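Local coordinates for ribosomal-protein-S5-alanine N-acetyltransferase (Vibrio fischeri, PDB 3IGR) that probably transfers an acetyl group from acetyl-CoA to the N-terminal alanine of ribosomal protein uS5, as a RimJ-type GNAT acetyltransferase, at residues H64-V72 / G82-R91; L151-Y162 / E170-I178. All blocks are in the same frame, centred on the assembly; numbering follows the deposited sequence.

Interaction 1 of 2, residues H64-V72 / G82-R91; sequences HNLAFYFVV and GTVSYSNITR
Phe68 and Phe70 pair with Tyr86 and Val84 as the hydrogen-bonded pairs of an antiparallel hairpin, strands 68-72 and 82-87 running at 161° to each other. Phe68 and Tyr86 exchange two nearly straight backbone N-H...O bonds. Phe68, Phe70, Val84 and Tyr86 share one face of the sheet, and helix 112-126 packs on Phe68, Val84 and Tyr86. Phe70 CE2 lies 3.9 Å from Tyr86 CD2 at the edge of the Phe70 ring, the side chains crossing diagonally. Thr120 OG1 of the helix hydrogen-bonds the phenol oxygen of Tyr86. Tyr69, on the other face, has its CG anti to the backbone N (chi1 -168°), which lays the ring across the neighbouring strand: CD1 lies 3.6 Å from Ser85 OG and OH 3.5 Å from Thr83 CG2. A serine and a threonine suit this place, being small enough to leave room for the ring. Beyond the corner at Asn88, Ile89 sends CD1 to the edge of the Phe68 ring, 3.5 Å from CD2. A water bridges the wider gap here, donating to Leu66 O and accepting from Ile89 N. Asn65, whose positive phi closes the preceding helix in a Schellman motif, offers its O to Arg91 NH2 at 3.0 Å; NH2 lies in the carbonyl plane and the O in the guanidinium plane. The backbone O of Gln128 accepts from Arg91 NH1, and its side-chain NE2 donates to Asn65 OD1. The hairpin is thus apolar along its helix-covered face, while a charged group and a water satisfy the backbone carbonyls where the strands part.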
ATOM      1  N   HIS A  64      11.091 -19.853  23.416  1.00 12.14           N
ATOM      2  CA  HIS A  64      10.695 -18.970  24.523  1.00 12.23           C
ATOM      3  C   HIS A  64      10.192 -17.588  24.047  1.00 12.49           C
ATOM      4  O   HIS A  64      10.179 -16.620  24.814  1.00 12.42           O
ATOM      5  CB  HIS A  64      11.853 -18.809  25.509  1.00 12.54           C
ATOM      6  N   ASN A  65       9.774 -17.515  22.785  1.00 12.35           N
ATOM      7  CA  ASN A  65       9.240 -16.285  22.184  1.00 12.79           C
ATOM      8  C   ASN A  65      10.126 -15.044  22.391  1.00 13.15           C
ATOM      9  O   ASN A  65       9.636 -13.921  22.552  1.00 13.07           O
ATOM     10  CB  ASN A  65       7.794 -16.051  22.637  1.00 12.76           C
ATOM     11  CG  ASN A  65       6.846 -17.133  22.136  1.00 12.65           C
ATOM     12  OD1 ASN A  65       6.416 -17.125  20.983  1.00 13.49           O
ATOM     13  ND2 ASN A  65       6.519 -18.066  23.003  1.00 13.47           N
ATOM     14  N   LEU A  66      11.436 -15.270  22.331  1.00 13.21           N
ATOM     15  CA  LEU A  66      12.436 -14.240  22.575  1.00 13.65           C
ATOM     16  C   LEU A  66      12.967 -13.593  21.307  1.00 13.55           C
ATOM     17  O   LEU A  66      13.582 -12.533  21.363  1.00 13.37           O
ATOM     18  CB  LEU A  66      13.613 -14.839  23.349  1.00 14.18           C
ATOM     19  CG  LEU A  66      13.538 -14.804  24.876  1.00 16.12           C
ATOM     20  CD1 LEU A  66      14.636 -15.675  25.504  1.00 17.03           C
ATOM     21  CD2 LEU A  66      13.625 -13.360  25.385  1.00 17.99           C
ATOM     22  N   ALA A  67      12.773 -14.253  20.167  1.00 13.41           N
ATOM     23  CA  ALA A  67      13.268 -13.741  18.890  1.00 13.39           C
ATOM     24  C   ALA A  67      12.620 -14.499  17.741  1.00 12.84           C
ATOM     25  O   ALA A  67      12.257 -15.661  17.886  1.00 12.46           O
ATOM     26  CB  ALA A  67      14.796 -13.858  18.803  1.00 13.63           C
ATOM     27  N   PHE A  68      12.473 -13.836  16.606  1.00 11.98           N
ATOM     28  CA  PHE A  68      11.753 -14.416  15.473  1.00 12.44           C
ATOM     29  C   PHE A  68      12.520 -14.025  14.219  1.00 12.99           C
ATOM     30  O   PHE A  68      12.518 -12.857  13.788  1.00 13.27           O
ATOM     31  CB  PHE A  68      10.290 -13.931  15.450  1.00 12.32           C
ATOM     32  CG  PHE A  68       9.552 -14.190  16.752  1.00 12.50           C
ATOM     33  CD1 PHE A  68       8.955 -15.429  17.002  1.00 13.23           C
ATOM     34  CD2 PHE A  68       9.500 -13.222  17.743  1.00 11.97           C
ATOM     35  CE1 PHE A  68       8.304 -15.679  18.206  1.00 12.92           C
ATOM     36  CE2 PHE A  68       8.847 -13.466  18.963  1.00 12.29           C
ATOM     37  CZ  PHE A  68       8.256 -14.690  19.193  1.00 12.18           C
ATOM     38  N   TYR A  69      13.249 -14.991  13.677  1.00 12.04           N
ATOM     39  CA  TYR A  69      14.066 -14.721  12.519  1.00 12.38           C
ATOM     40  C   TYR A  69      13.353 -15.358  11.337  1.00 12.37           C
ATOM     41  O   TYR A  69      13.292 -16.580  11.245  1.00 12.16           O
ATOM     42  CB  TYR A  69      15.472 -15.292  12.715  1.00 12.18           C
ATOM     43  CG  TYR A  69      16.474 -14.811  11.700  1.00 12.85           C
ATOM     44  CD1 TYR A  69      17.511 -13.963  12.075  1.00 11.61           C
ATOM     45  CD2 TYR A  69      16.378 -15.196  10.351  1.00 12.31           C
ATOM     46  CE1 TYR A  69      18.438 -13.516  11.145  1.00 12.38           C
ATOM     47  CE2 TYR A  69      17.298 -14.753   9.414  1.00 13.23           C
ATOM     48  CZ  TYR A  69      18.335 -13.919   9.821  1.00 13.03           C
ATOM     49  OH  TYR A  69      19.255 -13.468   8.901  1.00 13.64           O
ATOM     50  N   PHE A  70      12.772 -14.532  10.470  1.00 12.34           N
ATOM     51  CA  PHE A  70      12.064 -15.039   9.296  1.00 12.73           C
ATOM     52  C   PHE A  70      12.938 -15.039   8.052  1.00 12.81           C
ATOM     53  O   PHE A  70      13.770 -14.142   7.866  1.00 12.96           O
ATOM     54  CB  PHE A  70      10.857 -14.176   8.976  1.00 12.78           C
ATOM     55  CG  PHE A  70       9.738 -14.272   9.970  1.00 13.53           C
ATOM     56  CD1 PHE A  70       8.688 -15.175   9.764  1.00 12.25           C
ATOM     57  CD2 PHE A  70       9.708 -13.421  11.076  1.00 10.93           C
ATOM     58  CE1 PHE A  70       7.626 -15.249  10.661  1.00 11.42           C
ATOM     59  CE2 PHE A  70       8.661 -13.493  11.998  1.00 13.34           C
ATOM     60  CZ  PHE A  70       7.609 -14.402  11.785  1.00 14.28           C
ATOM     61  N   VAL A  71      12.718 -16.019   7.187  1.00 12.74           N
ATOM     62  CA  VAL A  71      13.305 -16.004   5.836  1.00 12.71           C
ATOM     63  C   VAL A  71      12.209 -15.883   4.759  1.00 12.75           C
ATOM     64  O   VAL A  71      11.058 -16.297   4.971  1.00 12.46           O
ATOM     65  CB  VAL A  71      14.200 -17.234   5.549  1.00 12.57           C
ATOM     66  CG1 VAL A  71      15.490 -17.170   6.391  1.00 13.05           C
ATOM     67  CG2 VAL A  71      13.459 -18.562   5.769  1.00 11.74           C
ATOM     68  N   VAL A  72      12.568 -15.278   3.632  1.00 12.28           N
ATOM     69  CA  VAL A  72      11.688 -15.209   2.484  1.00 12.46           C
ATOM     70  C   VAL A  72      12.225 -16.221   1.458  1.00 12.64           C
ATOM     71  O   VAL A  72      13.397 -16.163   1.072  1.00 12.97           O
ATOM     72  CB  VAL A  72      11.658 -13.813   1.849  1.00 12.20           C
ATOM     73  CG1 VAL A  72      10.679 -13.812   0.665  1.00 11.32           C
ATOM     74  CG2 VAL A  72      11.291 -12.739   2.874  1.00 11.73           C
ATOM     75  N   GLY A  82      15.603 -13.376   1.091  1.00 11.79           N
ATOM     76  CA  GLY A  82      15.357 -12.263   2.013  1.00 12.03           C
ATOM     77  C   GLY A  82      15.222 -12.740   3.440  1.00 12.21           C
ATOM     78  O   GLY A  82      15.073 -13.940   3.687  1.00 12.00           O
ATOM     79  N   THR A  83      15.287 -11.788   4.374  1.00 11.89           N
ATOM     80  CA  THR A  83      15.177 -12.072   5.791  1.00 11.97           C
ATOM     81  C   THR A  83      14.403 -10.933   6.449  1.00 11.91           C
ATOM     82  O   THR A  83      14.437  -9.792   5.976  1.00 11.57           O
ATOM     83  CB  THR A  83      16.576 -12.163   6.493  1.00 11.63           C
ATOM     84  OG1 THR A  83      17.246 -10.912   6.352  1.00 11.86           O
ATOM     85  CG2 THR A  83      17.458 -13.284   5.912  1.00 10.85           C
ATOM     86  N   VAL A  84      13.692 -11.247   7.518  1.00 11.80           N
ATOM     87  CA  VAL A  84      13.064 -10.216   8.357  1.00 12.12           C
ATOM     88  C   VAL A  84      13.300 -10.712   9.758  1.00 12.39           C
ATOM     89  O   VAL A  84      12.813 -11.781  10.126  1.00 12.37           O
ATOM     90  CB  VAL A  84      11.536 -10.023   8.082  1.00 12.32           C
ATOM     91  CG1 VAL A  84      10.977  -8.871   8.905  1.00 11.57           C
ATOM     92  CG2 VAL A  84      11.267  -9.730   6.588  1.00 12.88           C
ATOM     93  N   SER A  85      14.081  -9.960  10.530  1.00 12.51           N
ATOM     94  CA  SER A  85      14.518 -10.435  11.844  1.00 12.41           C
ATOM     95  C   SER A  85      13.980  -9.534  12.939  1.00 12.18           C
ATOM     96  O   SER A  85      14.244  -8.338  12.934  1.00 12.10           O
ATOM     97  CB  SER A  85      16.040 -10.464  11.910  1.00 12.06           C
ATOM     98  OG  SER A  85      16.465 -10.745  13.236  1.00 14.27           O
ATOM     99  N   TYR A  86      13.227 -10.111  13.873  1.00 12.50           N
ATOM    100  CA  TYR A  86      12.740  -9.381  15.056  1.00 12.13           C
ATOM    101  C   TYR A  86      13.614  -9.805  16.229  1.00 11.88           C
ATOM    102  O   TYR A  86      13.655 -10.988  16.590  1.00 12.13           O
ATOM    103  CB  TYR A  86      11.260  -9.663  15.323  1.00 11.72           C
ATOM    104  CG  TYR A  86      10.398  -9.208  14.178  1.00 12.73           C
ATOM    105  CD1 TYR A  86       9.916  -7.904  14.125  1.00 11.56           C
ATOM    106  CD2 TYR A  86      10.118 -10.064  13.102  1.00 12.36           C
ATOM    107  CE1 TYR A  86       9.137  -7.475  13.057  1.00  9.52           C
ATOM    108  CE2 TYR A  86       9.342  -9.637  12.023  1.00 10.99           C
ATOM    109  CZ  TYR A  86       8.864  -8.337  12.014  1.00  9.87           C
ATOM    110  OH  TYR A  86       8.132  -7.885  10.963  1.00  9.81           O
ATOM    111  N   SER A  87      14.339  -8.838  16.779  1.00 11.11           N
ATOM    112  CA  SER A  87      15.317  -9.079  17.823  1.00 11.36           C
ATOM    113  C   SER A  87      15.195  -8.023  18.906  1.00 11.19           C
ATOM    114  O   SER A  87      14.446  -7.050  18.756  1.00 10.34           O
ATOM    115  CB  SER A  87      16.721  -9.001  17.231  1.00 11.73           C
ATOM    116  OG  SER A  87      16.953  -7.691  16.739  1.00 12.40           O
ATOM    117  N   ASN A  88      15.932  -8.212  19.994  1.00 11.25           N
ATOM    118  CA  ASN A  88      15.956  -7.220  21.048  1.00 12.42           C
ATOM    119  C   ASN A  88      14.534  -7.097  21.590  1.00 12.27           C
ATOM    120  O   ASN A  88      14.032  -5.999  21.810  1.00 12.27           O
ATOM    121  CB  ASN A  88      16.366  -5.892  20.416  1.00 13.15           C
ATOM    122  CG  ASN A  88      17.464  -5.226  21.130  1.00 16.17           C
ATOM    123  OD1 ASN A  88      18.623  -5.277  20.683  1.00 19.70           O
ATOM    124  ND2 ASN A  88      17.144  -4.578  22.244  1.00 16.36           N
ATOM    125  N   ILE A  89      13.861  -8.229  21.752  1.00 11.82           N
ATOM    126  CA  ILE A  89      12.491  -8.208  22.208  1.00 12.08           C
ATOM    127  C   ILE A  89      12.425  -8.079  23.734  1.00 11.77           C
ATOM    128  O   ILE A  89      13.099  -8.818  24.449  1.00 10.57           O
ATOM    129  CB  ILE A  89      11.742  -9.450  21.714  1.00 12.70           C
ATOM    130  CG1 ILE A  89      11.573  -9.374  20.185  1.00 14.83           C
ATOM    131  CG2 ILE A  89      10.395  -9.594  22.425  1.00 11.92           C
ATOM    132  CD1 ILE A  89      10.916 -10.612  19.581  1.00 17.01           C
ATOM    133  N   THR A  90      11.624  -7.118  24.208  1.00 11.22           N
ATOM    134  CA  THR A  90      11.376  -6.944  25.633  1.00 11.79           C
ATOM    135  C   THR A  90       9.875  -7.016  25.873  1.00 11.54           C
ATOM    136  O   THR A  90       9.092  -6.477  25.093  1.00 11.25           O
ATOM    137  CB  THR A  90      11.922  -5.584  26.125  1.00 12.09           C
ATOM    138  OG1 THR A  90      13.306  -5.485  25.779  1.00 13.13           O
ATOM    139  CG2 THR A  90      11.787  -5.428  27.636  1.00 12.75           C
ATOM    140  N   ARG A  91       9.481  -7.686  26.949  1.00 11.09           N
ATOM    141  CA  ARG A  91       8.091  -7.761  27.331  1.00 10.94           C
ATOM    142  C   ARG A  91       7.873  -6.629  28.322  1.00 11.36           C
ATOM    143  O   ARG A  91       8.400  -5.541  28.089  1.00 12.19           O
ATOM    144  CB  ARG A  91       7.763  -9.161  27.877  1.00 11.39           C
ATOM    145  CG  ARG A  91       8.079 -10.261  26.862  1.00 10.97           C
ATOM    146  CD  ARG A  91       7.278 -10.017  25.566  1.00 13.25           C
ATOM    147  NE  ARG A  91       7.551 -11.034  24.550  1.00 14.12           N
ATOM    148  CZ  ARG A  91       6.762 -11.309  23.509  1.00 15.67           C
ATOM    149  NH1 ARG A  91       5.609 -10.654  23.321  1.00 13.84           N
ATOM    150  NH2 ARG A  91       7.123 -12.269  22.666  1.00 13.41           N
TER
HETATM  151  O   HOH W   1      15.363 -10.672  21.741  1.00 12.06           O

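Interaction 2 of 2, residues L151-Y162 / E170-I178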
ATOM      1  N   LEU A 151       4.567   1.161   5.196  1.00 11.87           N
ATOM      2  CA  LEU A 151       4.029   0.321   6.257  1.00 12.45           C
ATOM      3  C   LEU A 151       3.555   1.119   7.457  1.00 12.83           C
ATOM      4  O   LEU A 151       3.164   0.549   8.481  1.00 13.15           O
ATOM      5  CB  LEU A 151       5.088  -0.705   6.667  1.00 13.09           C
ATOM      6  CG  LEU A 151       5.365  -1.704   5.539  1.00 13.16           C
ATOM      7  CD1 LEU A 151       6.385  -2.721   6.000  1.00 16.12           C
ATOM      8  CD2 LEU A 151       4.079  -2.390   5.137  1.00 15.16           C
ATOM      9  N   GLY A 152       3.588   2.440   7.323  1.00 13.01           N
ATOM     10  CA  GLY A 152       3.096   3.334   8.357  1.00 13.17           C
ATOM     11  C   GLY A 152       3.978   3.545   9.573  1.00 13.40           C
ATOM     12  O   GLY A 152       3.466   3.937  10.617  1.00 13.34           O
ATOM     13  N   PHE A 153       5.285   3.266   9.461  1.00 13.00           N
ATOM     14  CA  PHE A 153       6.259   3.622  10.516  1.00 12.72           C
ATOM     15  C   PHE A 153       6.396   5.130  10.587  1.00 12.94           C
ATOM     16  O   PHE A 153       6.394   5.794   9.561  1.00 12.36           O
ATOM     17  CB  PHE A 153       7.626   2.995  10.255  1.00 12.55           C
ATOM     18  CG  PHE A 153       7.697   1.533  10.610  1.00 10.99           C
ATOM     19  CD1 PHE A 153       7.052   0.579   9.831  1.00 10.14           C
ATOM     20  CD2 PHE A 153       8.422   1.114  11.719  1.00  9.64           C
ATOM     21  CE1 PHE A 153       7.118  -0.778  10.153  1.00 11.36           C
ATOM     22  CE2 PHE A 153       8.487  -0.246  12.066  1.00 11.83           C
ATOM     23  CZ  PHE A 153       7.848  -1.196  11.280  1.00 10.08           C
ATOM     24  N   VAL A 154       6.467   5.663  11.803  1.00 12.42           N
ATOM     25  CA  VAL A 154       6.510   7.106  12.015  1.00 12.35           C
ATOM     26  C   VAL A 154       7.915   7.472  12.489  1.00 12.54           C
ATOM     27  O   VAL A 154       8.437   6.850  13.427  1.00 12.07           O
ATOM     28  CB  VAL A 154       5.442   7.536  13.063  1.00 11.90           C
ATOM     29  CG1 VAL A 154       5.557   9.047  13.421  1.00 13.11           C
ATOM     30  CG2 VAL A 154       4.046   7.237  12.534  1.00 12.42           C
ATOM     31  N   LYS A 155       8.531   8.453  11.832  1.00 11.68           N
ATOM     32  CA  LYS A 155       9.835   8.963  12.258  1.00 11.66           C
ATOM     33  C   LYS A 155       9.756   9.527  13.687  1.00 11.37           C
ATOM     34  O   LYS A 155       8.919  10.378  13.973  1.00 11.56           O
ATOM     35  CB  LYS A 155      10.343  10.043  11.278  1.00 11.75           C
ATOM     36  CG  LYS A 155      11.691  10.678  11.689  1.00 11.80           C
ATOM     37  CD  LYS A 155      12.119  11.815  10.738  1.00 13.83           C
ATOM     38  CE  LYS A 155      13.345  12.531  11.274  1.00 14.06           C
ATOM     39  NZ  LYS A 155      13.963  13.439  10.252  1.00 13.83           N
ATOM     40  N   GLU A 156      10.635   9.053  14.566  1.00 10.65           N
ATOM     41  CA  GLU A 156      10.708   9.532  15.948  1.00 10.94           C
ATOM     42  C   GLU A 156      11.853  10.499  16.184  1.00 10.82           C
ATOM     43  O   GLU A 156      11.851  11.230  17.172  1.00 11.04           O
ATOM     44  CB  GLU A 156      10.862   8.353  16.902  1.00 10.43           C
ATOM     45  CG  GLU A 156       9.639   7.478  16.909  1.00 11.96           C
ATOM     46  CD  GLU A 156       9.649   6.458  18.007  1.00 12.32           C
ATOM     47  OE1 GLU A 156      10.739   6.044  18.458  1.00 14.59           O
ATOM     48  OE2 GLU A 156       8.550   6.060  18.400  1.00 12.67           O
ATOM     49  N   GLY A 157      12.847  10.461  15.289  1.00 10.68           N
ATOM     50  CA  GLY A 157      14.038  11.298  15.400  1.00 10.29           C
ATOM     51  C   GLY A 157      15.218  10.793  14.596  1.00  9.70           C
ATOM     52  O   GLY A 157      15.074  10.017  13.650  1.00  9.09           O
ATOM     53  N   GLU A 158      16.392  11.262  14.972  1.00 10.18           N
ATOM     54  CA  GLU A 158      17.605  10.885  14.285  1.00 11.10           C
ATOM     55  C   GLU A 158      18.729  10.716  15.282  1.00 11.14           C
ATOM     56  O   GLU A 158      18.958  11.580  16.157  1.00 10.26           O
ATOM     57  CB  GLU A 158      18.007  11.929  13.233  1.00 11.29           C
ATOM     58  CG  GLU A 158      19.216  11.446  12.420  1.00 14.26           C
ATOM     59  CD  GLU A 158      19.565  12.320  11.241  1.00 17.83           C
ATOM     60  OE1 GLU A 158      20.618  12.075  10.625  1.00 19.26           O
ATOM     61  OE2 GLU A 158      18.796  13.247  10.926  1.00 19.67           O
ATOM     62  N   ALA A 159      19.417   9.591  15.157  1.00 11.10           N
ATOM     63  CA  ALA A 159      20.575   9.313  15.979  1.00 11.84           C
ATOM     64  C   ALA A 159      21.844   9.499  15.151  1.00 12.15           C
ATOM     65  O   ALA A 159      22.137   8.711  14.243  1.00 12.17           O
ATOM     66  CB  ALA A 159      20.479   7.903  16.551  1.00 12.26           C
ATOM     67  N   LYS A 160      22.575  10.577  15.430  1.00 11.90           N
ATOM     68  CA  LYS A 160      23.833  10.815  14.723  1.00 12.20           C
ATOM     69  C   LYS A 160      24.842   9.706  15.050  1.00 11.35           C
ATOM     70  O   LYS A 160      24.884   9.214  16.190  1.00 10.00           O
ATOM     71  CB  LYS A 160      24.404  12.182  15.085  1.00 12.45           C
ATOM     72  CG  LYS A 160      23.507  13.346  14.651  1.00 14.67           C
ATOM     73  CD  LYS A 160      23.787  13.744  13.212  1.00 17.41           C
ATOM     74  CE  LYS A 160      22.745  14.734  12.685  1.00 18.59           C
ATOM     75  NZ  LYS A 160      22.887  16.068  13.327  1.00 19.77           N
ATOM     76  N   LYS A 161      25.648   9.328  14.051  1.00 11.25           N
ATOM     77  CA  LYS A 161      26.813   8.453  14.273  1.00 10.93           C
ATOM     78  C   LYS A 161      26.400   7.233  15.109  1.00 11.33           C
ATOM     79  O   LYS A 161      26.934   6.959  16.182  1.00  9.86           O
ATOM     80  CB  LYS A 161      27.944   9.253  14.923  1.00 10.89           C
ATOM     81  CG  LYS A 161      28.395  10.461  14.045  1.00 12.51           C
ATOM     82  CD  LYS A 161      29.440  11.289  14.747  1.00 16.92           C
ATOM     83  CE  LYS A 161      29.841  12.501  13.926  1.00 17.55           C
ATOM     84  NZ  LYS A 161      29.960  13.679  14.851  1.00 21.26           N
ATOM     85  N   TYR A 162      25.430   6.505  14.571  1.00 11.63           N
ATOM     86  CA  TYR A 162      24.687   5.541  15.332  1.00 11.96           C
ATOM     87  C   TYR A 162      25.331   4.149  15.323  1.00 12.17           C
ATOM     88  O   TYR A 162      25.534   3.554  16.378  1.00 11.93           O
ATOM     89  CB  TYR A 162      23.266   5.519  14.768  1.00 12.34           C
ATOM     90  CG  TYR A 162      22.295   4.667  15.525  1.00 13.08           C
ATOM     91  CD1 TYR A 162      21.999   4.927  16.859  1.00 15.34           C
ATOM     92  CD2 TYR A 162      21.632   3.624  14.887  1.00 13.68           C
ATOM     93  CE1 TYR A 162      21.071   4.141  17.555  1.00 15.75           C
ATOM     94  CE2 TYR A 162      20.710   2.833  15.562  1.00 14.11           C
ATOM     95  CZ  TYR A 162      20.438   3.094  16.892  1.00 15.63           C
ATOM     96  OH  TYR A 162      19.532   2.302  17.543  1.00 15.17           O
ATOM     97  N   GLU A 170      27.550   5.860  11.083  1.00 10.93           N
ATOM     98  CA  GLU A 170      26.511   6.316  10.160  1.00 11.85           C
ATOM     99  C   GLU A 170      25.289   6.828  10.924  1.00 11.73           C
ATOM    100  O   GLU A 170      24.806   6.166  11.838  1.00 12.18           O
ATOM    101  CB  GLU A 170      26.123   5.185   9.191  1.00 11.87           C
ATOM    102  CG  GLU A 170      27.239   4.807   8.198  1.00 12.08           C
ATOM    103  CD  GLU A 170      27.325   5.761   7.019  1.00 14.22           C
ATOM    104  OE1 GLU A 170      26.472   6.661   6.906  1.00 14.03           O
ATOM    105  OE2 GLU A 170      28.246   5.612   6.187  1.00 16.94           O
ATOM    106  N   ASP A 171      24.861   8.040  10.602  1.00 11.76           N
ATOM    107  CA  ASP A 171      23.606   8.594  11.089  1.00 11.51           C
ATOM    108  C   ASP A 171      22.451   7.624  10.728  1.00 12.08           C
ATOM    109  O   ASP A 171      22.494   6.961   9.684  1.00 11.52           O
ATOM    110  CB  ASP A 171      23.347   9.982  10.447  1.00 11.67           C
ATOM    111  CG  ASP A 171      24.381  11.054  10.849  1.00 12.00           C
ATOM    112  OD1 ASP A 171      25.257  10.807  11.703  1.00 14.17           O
ATOM    113  OD2 ASP A 171      24.303  12.185  10.320  1.00 10.95           O
ATOM    114  N   HIS A 172      21.443   7.517  11.602  1.00 11.57           N
ATOM    115  CA  HIS A 172      20.248   6.727  11.305  1.00 12.13           C
ATOM    116  C   HIS A 172      18.998   7.458  11.714  1.00 12.72           C
ATOM    117  O   HIS A 172      18.968   8.094  12.782  1.00 12.86           O
ATOM    118  CB  HIS A 172      20.247   5.415  12.081  1.00 12.28           C
ATOM    119  CG  HIS A 172      21.163   4.378  11.519  1.00 12.56           C
ATOM    120  ND1 HIS A 172      20.725   3.136  11.126  1.00 13.24           N
ATOM    121  CD2 HIS A 172      22.499   4.389  11.314  1.00 12.57           C
ATOM    122  CE1 HIS A 172      21.749   2.420  10.701  1.00 13.85           C
ATOM    123  NE2 HIS A 172      22.841   3.156  10.812  1.00 14.88           N
ATOM    124  N   ILE A 173      17.966   7.341  10.881  1.00 12.00           N
ATOM    125  CA  ILE A 173      16.632   7.804  11.226  1.00 12.03           C
ATOM    126  C   ILE A 173      15.990   6.786  12.151  1.00 11.77           C
ATOM    127  O   ILE A 173      16.048   5.596  11.881  1.00 13.10           O
ATOM    128  CB  ILE A 173      15.744   7.997   9.959  1.00 11.56           C
ATOM    129  CG1 ILE A 173      16.426   8.926   8.943  1.00 12.51           C
ATOM    130  CG2 ILE A 173      14.368   8.506  10.340  1.00 10.78           C
ATOM    131  CD1 ILE A 173      16.696  10.340   9.446  1.00 14.64           C
ATOM    132  N   LEU A 174      15.402   7.237  13.246  1.00 11.93           N
ATOM    133  CA  LEU A 174      14.701   6.316  14.142  1.00 12.67           C
ATOM    134  C   LEU A 174      13.215   6.365  13.818  1.00 12.44           C
ATOM    135  O   LEU A 174      12.625   7.445  13.716  1.00 12.29           O
ATOM    136  CB  LEU A 174      14.936   6.676  15.621  1.00 12.78           C
ATOM    137  CG  LEU A 174      16.390   6.975  16.036  1.00 13.77           C
ATOM    138  CD1 LEU A 174      16.457   7.621  17.401  1.00 14.31           C
ATOM    139  CD2 LEU A 174      17.222   5.715  15.984  1.00 14.58           C
ATOM    140  N   THR A 175      12.619   5.199  13.647  1.00 12.20           N
ATOM    141  CA  THR A 175      11.196   5.118  13.331  1.00 13.10           C
ATOM    142  C   THR A 175      10.528   4.029  14.147  1.00 12.94           C
ATOM    143  O   THR A 175      11.201   3.117  14.674  1.00 12.38           O
ATOM    144  CB  THR A 175      10.933   4.851  11.811  1.00 13.70           C
ATOM    145  OG1 THR A 175      11.183   3.469  11.499  1.00 14.63           O
ATOM    146  CG2 THR A 175      11.796   5.730  10.930  1.00 13.68           C
ATOM    147  N   SER A 176       9.204   4.107  14.269  1.00 12.71           N
ATOM    148  CA  SER A 176       8.494   3.042  14.952  1.00 13.10           C
ATOM    149  C   SER A 176       7.073   2.889  14.439  1.00 12.74           C
ATOM    150  O   SER A 176       6.523   3.786  13.807  1.00 12.38           O
ATOM    151  CB  SER A 176       8.481   3.283  16.462  1.00 13.25           C
ATOM    152  OG  SER A 176       7.544   4.297  16.749  1.00 17.38           O
ATOM    153  N   LYS A 177       6.499   1.722  14.691  1.00 12.33           N
ATOM    154  CA  LYS A 177       5.082   1.515  14.515  1.00 11.99           C
ATOM    155  C   LYS A 177       4.526   0.990  15.843  1.00 11.87           C
ATOM    156  O   LYS A 177       5.112   0.088  16.445  1.00 10.87           O
ATOM    157  CB  LYS A 177       4.834   0.507  13.394  1.00 12.51           C
ATOM    158  CG  LYS A 177       3.378   0.466  12.937  1.00 12.91           C
ATOM    159  CD  LYS A 177       3.199  -0.477  11.751  1.00 12.28           C
ATOM    160  CE  LYS A 177       1.754  -0.413  11.265  1.00 14.44           C
ATOM    161  NZ  LYS A 177       1.589  -1.042   9.928  1.00 16.08           N
ATOM    162  N   ILE A 178       3.404   1.577  16.272  1.00 11.23           N
ATOM    163  CA  ILE A 178       2.787   1.310  17.581  1.00 11.76           C
ATOM    164  C   ILE A 178       1.460   0.606  17.339  1.00 11.53           C
ATOM    165  O   ILE A 178       0.652   1.030  16.509  1.00  9.90           O
ATOM    166  CB  ILE A 178       2.576   2.649  18.379  1.00 11.98           C
ATOM    167  CG1 ILE A 178       3.946   3.222  18.826  1.00 13.28           C
ATOM    168  CG2 ILE A 178       1.663   2.457  19.591  1.00 10.95           C
ATOM    169  CD1 ILE A 178       3.921   4.726  19.206  1.00 15.56           C
TER
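Phe153 and Lys177 cross at about a right angle where strand 154-159 starts antiparallel to strand 170-178, a pairing at the C-terminal end of the GNAT fold interrupted by a classic beta bulge. Lys177 CB sits over the centre of the Phe153 ring, 3.8 Å from its centroid, a CH-pi contact. A lysine's aliphatic stem suits an aromatic face, and with CG anti to the backbone N and the chain extended beyond it, Lys177 carries its ammonium to the end of helix 142-150. At the bulge Glu156 and Gly157 both face Leu174, whose O takes a 2.7 Å bond from Glu156 N and a weak one from Gly157 N. Glu156 points toward the partner strand here, and Ser176 OG donates to Glu156 OE2 at 2.6 Å from well above the carboxylate plane, while OE1 makes a salt bridge with Arg132. At the far end Tyr162 crosses His172, Tyr162 CD2 lying 3.5 Å above the imidazole plane, toward its rim, with ring planes 55° apart. Leu174 CD2 packs against Tyr162 CZ at 4.2 Å and against Ala159 CB. Asp171 turns its carboxylate back to the chain corner, where Lys161 N reaches OD1 on the anti side at 2.8 Å. Lys160 lays its CD by OD2; its ammonium, not in contact, may still ease the nearness of Glu158, whose carboxylate plane is turned 71° from that of Asp171. Gly152 ends helix 142-150 in a Schellman motif; just before it, Leu151 O receives Lys177 NZ at 2.7 Å, the nitrogen tilted 21° from the carbonyl plane.

Interaction 1 comes first along the chain and is complete before interaction 2 begins; their centres are 19 Å apart and their nearest atoms about 7 Å, so they are not in contact. Both belong to one mixed sheet: strand 79-90 pairs with strand 96-103, which runs parallel to strand 132-137, which in turn pairs with strand 168-178. Helix 112-126 connects the two regions, since Phe68, Val84 and Tyr86 of interaction 1 and Leu151 and Lys177 of interaction 2 all touch it. The 68-74/79-90 hairpin and the C-terminal 154-162/168-178 pair therefore flank the central parallel strands, the part of the GNAT fold where family members usually bind acetyl-CoA.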